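Local atomic coordinates of early endosome antigen 1 (Homo sapiens, PDB entry 3MJH), a protein that probably tethers early endosomal membranes through a Rab GTPase partner, which its C2H2 zinc finger, the fragment here, is thought to recognise. Residues K23-E26 with A27-A31. Sequence-based numbering, arbitrary orientation.
Sequences KHYE and AVHDA. With ZN (zinc ion), chain G.
H24 and H29 meet at the zinc ion as the two histidine ligands of a C2H2 zinc finger, H24 from the last turns of helix 18-28 and H29 from just past residue 28. Each imidazole offers NE2: H24 NE2 lies 2.0 Å from the zinc ion. H29 NE2 lies 2.3 Å from the zinc ion, and C8 and C11 complete the four-ligand site. The rings lie oblique to each other, their planes 79° apart, as they converge on one ion. H24 swings its imidazole out past its own carbonyl carbon (chi1 157°), which brings NE2 to the metal from five residues earlier.

Y25 suits its place as a broad, flat wall against H29. The two rings pack edge-to-face, the edge of H29 toward the face of Y25, with CD2 of H29 3.7 Å from CD1 of Y25, and H29 CB makes a CH-pi contact over the ring centre. This packing should limit how H29 can turn, while the Y25 hydroxyl bonds to a basic side chain of the partner protein's chain.

Behind the ligands, A27 N bonds to K23 O, and the i to i+4 bonding continues to H29, a pattern likely to contribute to the spacing of the two ligands: H29 N donates to Y25 O at 2.7 Å with an N-H...O angle of 153°.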
loop_
_atom_site.group_PDB
_atom_site.type_symbol
_atom_site.label_atom_id
_atom_site.label_comp_id
_atom_site.label_asym_id
_atom_site.label_seq_id
_atom_site.Cartn_x
_atom_site.Cartn_y
_atom_site.Cartn_z
ATOM N N LYS B 23 -1.695 -19.581 -11.770
ATOM C CA LYS B 23 -1.584 -20.345 -13.014
ATOM C C LYS B 23 -1.276 -19.431 -14.200
ATOM O O LYS B 23 -0.300 -19.655 -14.921
ATOM C CB LYS B 23 -2.873 -21.136 -13.300
ATOM C CG LYS B 23 -3.003 -22.465 -12.558
ATOM C CD LYS B 23 -4.341 -23.174 -12.872
ATOM C CE LYS B 23 -4.412 -24.543 -12.165
ATOM N NZ LYS B 23 -5.639 -25.340 -12.497
ATOM N N HIS B 24 -2.119 -18.417 -14.409
ATOM C CA HIS B 24 -1.929 -17.481 -15.515
ATOM C C HIS B 24 -0.538 -16.856 -15.479
ATOM O O HIS B 24 0.175 -16.886 -16.474
ATOM C CB HIS B 24 -2.990 -16.375 -15.504
ATOM C CG HIS B 24 -2.560 -15.136 -16.230
ATOM N ND1 HIS B 24 -2.634 -15.016 -17.602
ATOM C CD2 HIS B 24 -2.011 -13.982 -15.779
ATOM C CE1 HIS B 24 -2.163 -13.834 -17.964
ATOM N NE2 HIS B 24 -1.779 -13.188 -16.877
ATOM N N TYR B 25 -0.158 -16.303 -14.328
ATOM C CA TYR B 25 1.127 -15.607 -14.179
ATOM C C TYR B 25 2.322 -16.503 -14.527
ATOM O O TYR B 25 3.226 -16.089 -15.251
ATOM C CB TYR B 25 1.292 -15.041 -12.762
ATOM C CG TYR B 25 2.359 -13.966 -12.657
ATOM C CD1 TYR B 25 2.016 -12.617 -12.708
ATOM C CD2 TYR B 25 3.705 -14.301 -12.522
ATOM C CE1 TYR B 25 2.983 -11.619 -12.612
ATOM C CE2 TYR B 25 4.686 -13.318 -12.446
ATOM C CZ TYR B 25 4.312 -11.974 -12.482
ATOM O OH TYR B 25 5.261 -10.996 -12.400
ATOM N N GLU B 26 2.327 -17.727 -14.009
ATOM C CA GLU B 26 3.449 -18.641 -14.260
ATOM C C GLU B 26 3.560 -19.103 -15.724
ATOM O O GLU B 26 4.663 -19.394 -16.215
ATOM C CB GLU B 26 3.391 -19.845 -13.312
ATOM C CG GLU B 26 3.747 -19.509 -11.860
ATOM C CD GLU B 26 5.135 -18.897 -11.710
ATOM O OE1 GLU B 26 5.262 -17.874 -10.993
ATOM O OE2 GLU B 26 6.098 -19.438 -12.305
ATOM N N ALA B 27 2.426 -19.163 -16.411
ATOM C CA ALA B 27 2.392 -19.572 -17.811
ATOM C C ALA B 27 2.802 -18.452 -18.768
ATOM O O ALA B 27 3.268 -18.713 -19.872
ATOM C CB ALA B 27 1.014 -20.084 -18.166
ATOM N N VAL B 28 2.587 -17.220 -18.391
ATOM C CA VAL B 28 2.821 -16.135 -19.300
ATOM C C VAL B 28 3.881 -15.163 -18.874
ATOM O O VAL B 28 4.616 -14.678 -19.676
ATOM C CB VAL B 28 1.561 -15.379 -19.477
ATOM C CG1 VAL B 28 1.801 -14.178 -20.256
ATOM C CG2 VAL B 28 0.569 -16.232 -20.106
ATOM N N HIS B 29 4.080 -14.963 -17.587
ATOM C CA HIS B 29 5.074 -13.990 -17.151
ATOM C C HIS B 29 6.325 -14.410 -16.424
ATOM O O HIS B 29 7.121 -13.574 -16.087
ATOM C CB HIS B 29 4.436 -12.922 -16.295
ATOM C CG HIS B 29 3.211 -12.345 -16.881
ATOM N ND1 HIS B 29 3.195 -11.790 -18.130
ATOM C CD2 HIS B 29 1.960 -12.262 -16.410
ATOM C CE1 HIS B 29 1.984 -11.379 -18.399
ATOM N NE2 HIS B 29 1.225 -11.647 -17.368
ATOM N N ASP B 30 6.514 -15.678 -16.153
ATOM C CA ASP B 30 7.679 -16.068 -15.399
ATOM C C ASP B 30 8.773 -16.650 -16.281
ATOM O O ASP B 30 8.636 -17.752 -16.743
ATOM C CB ASP B 30 7.240 -17.103 -14.355
ATOM C CG ASP B 30 8.370 -17.690 -13.612
ATOM O OD1 ASP B 30 9.458 -17.729 -14.146
ATOM O OD2 ASP B 30 8.168 -18.144 -12.501
ATOM N N ALA B 31 9.836 -15.907 -16.558
ATOM C CA ALA B 31 11.108 -16.475 -17.005
ATOM C C ALA B 31 11.025 -17.464 -18.166
ATOM O O ALA B 31 11.764 -18.436 -18.199
ATOM C CB ALA B 31 11.823 -17.101 -15.858
HETATM ZN ZN ZN G . -0.976 -11.306 -17.004
#